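Local coordinates for NAD(P)H-flavin oxidoreductase (Agrobacterium tumefaciens str. C58, PDB 2FRE), which binds flavin mononucleotide and probably uses it to pass electrons from NAD(P)H to flavin or nitro-compound substrates, as in other nitroreductase-family enzymes, at residues A[20-32]-A[160-174]. Residues are numbered along the deposited sequence; the frame is centred on the assembly and turned at random.
With FMN (flavin mononucleotide), chain C.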
loop_
_atom_site.group_PDB
_atom_site.type_symbol
_atom_site.label_atom_id
_atom_site.label_comp_id
_atom_site.label_asym_id
_atom_site.label_seq_id
_atom_site.Cartn_x
_atom_site.Cartn_y
_atom_site.Cartn_z
ATOM N N ARG A 20 -7.447 12.106 1.820
ATOM C CA ARG A 20 -7.633 11.072 0.791
ATOM C C ARG A 20 -8.858 10.220 1.110
ATOM O O ARG A 20 -8.936 9.642 2.184
ATOM C CB ARG A 20 -6.431 10.155 0.701
ATOM C CG ARG A 20 -6.555 9.044 -0.337
ATOM C CD ARG A 20 -5.996 7.753 0.131
ATOM N NE ARG A 20 -6.546 7.273 1.395
ATOM C CZ ARG A 20 -7.739 6.713 1.553
ATOM N NH1 ARG A 20 -8.572 6.568 0.533
ATOM N NH2 ARG A 20 -8.108 6.321 2.766
ATOM N N TRP A 21 -9.789 10.114 0.166
ATOM C CA TRP A 21 -10.968 9.271 0.366
ATOM C C TRP A 21 -11.555 8.819 -0.948
ATOM O O TRP A 21 -11.067 9.190 -2.005
ATOM C CB TRP A 21 -12.029 9.955 1.230
ATOM C CG TRP A 21 -12.799 11.071 0.614
ATOM C CD1 TRP A 21 -12.313 12.278 0.218
ATOM C CD2 TRP A 21 -14.213 11.128 0.420
ATOM N NE1 TRP A 21 -13.323 13.078 -0.238
ATOM C CE2 TRP A 21 -14.508 12.394 -0.130
ATOM C CE3 TRP A 21 -15.260 10.227 0.643
ATOM C CZ2 TRP A 21 -15.797 12.784 -0.430
ATOM C CZ3 TRP A 21 -16.544 10.612 0.329
ATOM C CH2 TRP A 21 -16.805 11.876 -0.210
ATOM N N SER A 22 -12.583 7.977 -0.873
ATOM C CA SER A 22 -13.061 7.258 -2.053
ATOM C C SER A 22 -14.551 7.550 -2.282
ATOM O O SER A 22 -15.415 6.746 -1.972
ATOM C CB SER A 22 -12.748 5.768 -1.912
ATOM O OG SER A 22 -11.341 5.586 -1.667
ATOM N N PRO A 23 -14.849 8.722 -2.862
ATOM C CA PRO A 23 -16.215 9.029 -3.218
ATOM C C PRO A 23 -16.627 8.305 -4.493
ATOM O O PRO A 23 -15.803 7.639 -5.124
ATOM C CB PRO A 23 -16.180 10.538 -3.461
ATOM C CG PRO A 23 -14.810 10.767 -4.001
ATOM C CD PRO A 23 -13.934 9.823 -3.211
ATOM N N ARG A 24 -17.894 8.464 -4.865
ATOM C CA ARG A 24 -18.456 7.820 -6.054
ATOM C C ARG A 24 -19.014 8.814 -7.078
ATOM O O ARG A 24 -19.309 8.405 -8.202
ATOM C CB ARG A 24 -19.564 6.828 -5.650
ATOM C CG ARG A 24 -19.036 5.656 -4.870
ATOM C CD ARG A 24 -20.081 4.672 -4.480
ATOM N NE ARG A 24 -19.450 3.634 -3.688
ATOM C CZ ARG A 24 -19.219 3.703 -2.379
ATOM N NH1 ARG A 24 -19.641 4.742 -1.672
ATOM N NH2 ARG A 24 -18.585 2.711 -1.767
ATOM N N ALA A 25 -19.173 10.088 -6.700
ATOM C CA ALA A 25 -19.764 11.091 -7.621
ATOM C C ALA A 25 -18.668 11.737 -8.460
ATOM O O ALA A 25 -17.969 12.624 -7.989
ATOM C CB ALA A 25 -20.553 12.133 -6.869
ATOM N N PHE A 26 -18.534 11.280 -9.707
ATOM C CA PHE A 26 -17.504 11.769 -10.616
ATOM C C PHE A 26 -18.136 12.540 -11.764
ATOM O O PHE A 26 -19.269 12.247 -12.185
ATOM C CB PHE A 26 -16.624 10.620 -11.127
ATOM C CG PHE A 26 -15.775 10.010 -10.074
ATOM C CD1 PHE A 26 -14.766 10.743 -9.457
ATOM C CD2 PHE A 26 -15.999 8.703 -9.657
ATOM C CE1 PHE A 26 -13.983 10.169 -8.460
ATOM C CE2 PHE A 26 -15.227 8.138 -8.655
ATOM C CZ PHE A 26 -14.211 8.865 -8.068
ATOM N N ASP A 27 -17.403 13.537 -12.255
ATOM C CA ASP A 27 -17.967 14.474 -13.228
ATOM C C ASP A 27 -17.843 14.049 -14.693
ATOM O O ASP A 27 -18.361 14.736 -15.569
ATOM C CB ASP A 27 -17.408 15.891 -13.005
ATOM C CG ASP A 27 -15.968 16.084 -13.500
ATOM O OD1 ASP A 27 -15.281 15.120 -13.931
ATOM O OD2 ASP A 27 -15.515 17.253 -13.439
ATOM N N GLY A 28 -17.158 12.938 -14.957
ATOM C CA GLY A 28 -17.090 12.380 -16.312
ATOM C C GLY A 28 -16.186 13.147 -17.256
ATOM O O GLY A 28 -16.185 12.881 -18.450
ATOM N N SER A 29 -15.407 14.080 -16.718
ATOM C CA SER A 29 -14.542 14.938 -17.533
ATOM C C SER A 29 -13.316 14.165 -17.976
ATOM O O SER A 29 -12.954 13.178 -17.342
ATOM C CB SER A 29 -14.113 16.162 -16.733
ATOM O OG SER A 29 -13.396 15.779 -15.574
ATOM N N PRO A 30 -12.666 14.607 -19.062
ATOM C CA PRO A 30 -11.378 14.010 -19.438
ATOM C C PRO A 30 -10.253 14.375 -18.467
ATOM O O PRO A 30 -10.204 15.498 -17.987
ATOM C CB PRO A 30 -11.097 14.602 -20.826
ATOM C CG PRO A 30 -11.917 15.825 -20.920
ATOM C CD PRO A 30 -13.085 15.670 -19.995
HETATM N N MSE A 31 -9.370 13.426 -18.167
HETATM C CA MSE A 31 -8.176 13.712 -17.383
HETATM C C MSE A 31 -7.001 13.839 -18.329
HETATM O O MSE A 31 -6.811 12.986 -19.183
HETATM C CB MSE A 31 -7.850 12.588 -16.403
HETATM C CG MSE A 31 -6.544 12.818 -15.656
HETATM SE SE MSE A 31 -6.054 11.322 -14.470
HETATM C CE MSE A 31 -7.621 11.420 -13.260
ATOM N N PRO A 32 -6.195 14.894 -18.175
ATOM C CA PRO A 32 -5.037 15.014 -19.061
ATOM C C PRO A 32 -4.189 13.742 -19.063
ATOM O O PRO A 32 -4.013 13.111 -18.004
ATOM C CB PRO A 32 -4.282 16.214 -18.479
ATOM C CG PRO A 32 -5.327 17.034 -17.843
ATOM C CD PRO A 32 -6.294 16.031 -17.249
ATOM N N ALA A 160 -11.147 3.364 -10.126
ATOM C CA ALA A 160 -11.797 4.470 -10.802
ATOM C C ALA A 160 -11.162 5.769 -10.277
ATOM O O ALA A 160 -11.004 5.945 -9.052
ATOM C CB ALA A 160 -13.264 4.453 -10.504
ATOM N N ILE A 161 -10.776 6.651 -11.201
ATOM C CA ILE A 161 -10.194 7.936 -10.864
ATOM C C ILE A 161 -10.913 9.049 -11.610
ATOM O O ILE A 161 -11.222 8.913 -12.788
ATOM C CB ILE A 161 -8.694 8.027 -11.223
ATOM C CG1 ILE A 161 -7.969 6.695 -10.974
ATOM C CG2 ILE A 161 -8.046 9.174 -10.410
ATOM C CD1 ILE A 161 -6.515 6.657 -11.511
ATOM N N GLY A 162 -11.171 10.153 -10.915
ATOM C CA GLY A 162 -11.879 11.264 -11.520
ATOM C C GLY A 162 -11.951 12.468 -10.617
ATOM O O GLY A 162 -11.294 12.537 -9.563
ATOM N N THR A 163 -12.742 13.431 -11.055
ATOM C CA THR A 163 -12.935 14.671 -10.340
ATOM C C THR A 163 -14.294 14.662 -9.656
ATOM O O THR A 163 -15.324 14.432 -10.300
ATOM C CB THR A 163 -12.841 15.855 -11.294
ATOM O OG1 THR A 163 -11.535 15.868 -11.896
ATOM C CG2 THR A 163 -13.084 17.164 -10.561
ATOM N N LEU A 164 -14.273 14.920 -8.351
ATOM C CA LEU A 164 -15.448 14.842 -7.503
ATOM C C LEU A 164 -16.483 15.856 -7.949
ATOM O O LEU A 164 -16.132 16.949 -8.382
ATOM C CB LEU A 164 -15.060 15.107 -6.037
ATOM C CG LEU A 164 -16.153 15.018 -4.955
ATOM C CD1 LEU A 164 -16.749 13.634 -4.857
ATOM C CD2 LEU A 164 -15.614 15.431 -3.585
ATOM N N THR A 165 -17.756 15.479 -7.869
ATOM C CA THR A 165 -18.845 16.418 -8.112
ATOM C C THR A 165 -19.969 16.215 -7.091
ATOM O O THR A 165 -19.824 15.435 -6.157
ATOM C CB THR A 165 -19.379 16.325 -9.558
ATOM O OG1 THR A 165 -20.333 17.369 -9.774
ATOM C CG2 THR A 165 -20.050 14.992 -9.843
ATOM N N ASP A 166 -21.077 16.931 -7.267
ATOM C CA ASP A 166 -22.166 16.915 -6.296
ATOM C C ASP A 166 -22.812 15.534 -6.213
ATOM O O ASP A 166 -23.048 14.880 -7.240
ATOM C CB ASP A 166 -23.229 17.967 -6.647
ATOM C CG ASP A 166 -24.269 18.135 -5.551
ATOM O OD1 ASP A 166 -23.975 18.758 -4.503
ATOM O OD2 ASP A 166 -25.388 17.637 -5.734
ATOM N N LYS A 167 -23.095 15.110 -4.984
ATOM C CA LYS A 167 -23.700 13.804 -4.720
ATOM C C LYS A 167 -25.082 13.641 -5.359
ATOM O O LYS A 167 -25.555 12.524 -5.553
ATOM C CB LYS A 167 -23.786 13.553 -3.215
ATOM C CG LYS A 167 -24.764 14.453 -2.474
ATOM C CD LYS A 167 -24.743 14.128 -1.000
ATOM C CE LYS A 167 -25.726 14.990 -0.233
ATOM N NZ LYS A 167 -25.440 14.973 1.235
ATOM N N SER A 168 -25.725 14.753 -5.698
ATOM C CA SER A 168 -27.060 14.722 -6.303
ATOM C C SER A 168 -27.103 13.898 -7.589
ATOM O O SER A 168 -28.170 13.439 -7.977
ATOM C CB SER A 168 -27.554 16.141 -6.594
ATOM O OG SER A 168 -26.681 16.793 -7.492
ATOM N N ILE A 169 -25.961 13.697 -8.248
ATOM C CA ILE A 169 -25.929 12.883 -9.471
ATOM C C ILE A 169 -26.064 11.386 -9.205
ATOM O O ILE A 169 -26.286 10.606 -10.133
ATOM C CB ILE A 169 -24.643 13.113 -10.309
ATOM C CG1 ILE A 169 -23.409 12.505 -9.635
ATOM C CG2 ILE A 169 -24.424 14.603 -10.559
ATOM C CD1 ILE A 169 -22.317 12.175 -10.600
ATOM N N LEU A 170 -25.914 10.999 -7.940
ATOM C CA LEU A 170 -25.965 9.605 -7.528
ATOM C C LEU A 170 -27.394 9.172 -7.189
ATOM O O LEU A 170 -28.198 9.990 -6.750
ATOM C CB LEU A 170 -25.081 9.406 -6.291
ATOM C CG LEU A 170 -23.588 9.669 -6.469
ATOM C CD1 LEU A 170 -22.865 9.650 -5.145
ATOM C CD2 LEU A 170 -22.985 8.633 -7.401
ATOM N N PRO A 171 -27.704 7.877 -7.374
ATOM C CA PRO A 171 -28.951 7.401 -6.762
ATOM C C PRO A 171 -28.897 7.600 -5.240
ATOM O O PRO A 171 -27.807 7.627 -4.643
ATOM C CB PRO A 171 -29.012 5.912 -7.153
ATOM C CG PRO A 171 -27.635 5.553 -7.618
ATOM C CD PRO A 171 -26.985 6.814 -8.101
ATOM N N ASP A 172 -30.065 7.740 -4.627
ATOM C CA ASP A 172 -30.166 8.143 -3.219
ATOM C C ASP A 172 -29.348 7.300 -2.256
ATOM O O ASP A 172 -28.718 7.842 -1.341
ATOM C CB ASP A 172 -31.628 8.151 -2.768
ATOM C CG ASP A 172 -32.431 9.233 -3.436
ATOM O OD1 ASP A 172 -31.847 10.032 -4.194
ATOM O OD2 ASP A 172 -33.654 9.266 -3.217
ATOM N N ASP A 173 -29.344 5.986 -2.461
ATOM C CA ASP A 173 -28.603 5.110 -1.549
ATOM C C ASP A 173 -27.086 5.372 -1.601
ATOM O O ASP A 173 -26.419 5.400 -0.565
ATOM C CB ASP A 173 -28.961 3.625 -1.749
ATOM C CG ASP A 173 -28.768 3.120 -3.193
ATOM O OD1 ASP A 173 -28.281 3.846 -4.095
ATOM O OD2 ASP A 173 -29.152 1.953 -3.420
ATOM N N LEU A 174 -26.553 5.626 -2.788
ATOM C CA LEU A 174 -25.135 6.003 -2.913
ATOM C C LEU A 174 -24.852 7.419 -2.413
ATOM O O LEU A 174 -23.813 7.669 -1.793
ATOM C CB LEU A 174 -24.665 5.882 -4.359
ATOM C CG LEU A 174 -24.660 4.473 -4.952
ATOM C CD1 LEU A 174 -24.063 4.493 -6.355
ATOM C CD2 LEU A 174 -23.898 3.512 -4.060
HETATM N N1 FMN C . -15.926 0.444 -2.983
HETATM C C2 FMN C . -17.058 0.137 -3.738
HETATM O O2 FMN C . -18.006 0.929 -3.780
HETATM N N3 FMN C . -17.143 -1.060 -4.426
HETATM C C4 FMN C . -16.122 -1.971 -4.410
HETATM O O4 FMN C . -16.140 -2.923 -5.215
HETATM C C4A FMN C . -14.976 -1.656 -3.648
HETATM N N5 FMN C . -13.917 -2.546 -3.596
HETATM C C5A FMN C . -12.770 -2.189 -2.906
HETATM C C6 FMN C . -11.700 -3.068 -2.890
HETATM C C7 FMN C . -10.537 -2.746 -2.221
HETATM C C7M FMN C . -9.308 -3.481 -2.682
HETATM C C8 FMN C . -10.429 -1.536 -1.528
HETATM C C8M FMN C . -9.072 -0.920 -1.281
HETATM C C9 FMN C . -11.497 -0.649 -1.535
HETATM C C9A FMN C . -12.685 -0.987 -2.211
HETATM N N10 FMN C . -13.755 -0.119 -2.209
HETATM C C10 FMN C . -14.888 -0.448 -2.945
HETATM C "C1'" FMN C . -13.742 1.148 -1.391
HETATM C "C2'" FMN C . -13.623 0.941 0.117
HETATM O "O2'" FMN C . -14.871 0.606 0.714
HETATM C "C3'" FMN C . -13.021 2.187 0.762
HETATM O "O3'" FMN C . -11.689 2.369 0.296
HETATM C "C4'" FMN C . -13.072 2.098 2.282
HETATM O "O4'" FMN C . -14.416 2.106 2.734
HETATM C "C5'" FMN C . -12.309 3.218 2.980
HETATM O "O5'" FMN C . -12.840 4.488 2.634
HETATM P P FMN C . -11.911 5.634 1.993
HETATM O O1P FMN C . -10.972 6.089 3.098
HETATM O O2P FMN C . -11.094 5.045 0.854
HETATM O O3P FMN C . -12.836 6.717 1.509
HETATM O O HOH W 1 -21.165 7.159 -2.425
HETATM O O HOH W 2 -14.357 12.617 -13.243
HETATM O O HOH W 3 -16.563 18.617 -11.079
HETATM O O HOH W 4 -11.124 14.392 -14.126
#
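Phe26 and Leu164 form a single backbone bridge, held by two hydrogen bonds. Thr165 N donates to Ala25 O at 2.9 Å. Asp27 N donates to Thr163 O at 3.0 Å.

Apolar contacts lie around the bridge. Pro23 CB presses on Leu164 CD1 at 3.4 Å, a tight fit, while Leu164 CD2 reaches Trp21 CZ2. Ala25 CB sits 3.8 Å from Leu170 CD1 and also meets Ile169 CG1. Phe26 CD1 lies 3.5 Å from Gly162 C, so the ring packs on the bare backbone of this glycine. Met31 CE touches Ile161 CG2.

Water carries the polar side-chain links across the contact. One water joins Asp27 OD1 to Thr163 N. Another joins Arg24 NH1 to Leu174 O. Asp27 CG sits between the backbone N and the carbonyl carbon (chi1 76°), which lays the carboxylate beside Thr163 CB. Within 20-32, OD1 also accepts from Ser29 N, an Asx turn, and from Ser29 OG; these bonds hold the carboxylate in place.

The extended Arg24 chain sends NE and NH2 to FMN O2, the latter at 2.8 Å. Arg20 and Ser22 grip the FMN phosphate. Through the bridge and the apolar contacts, the flavin-binding loop 20-32 is joined to the chain leaving strand 153-162. Trp81 of helix 76-82 packs on Arg24, Phe26 and Leu174, and His131 of strand 131-135 touches Pro23 and Leu164.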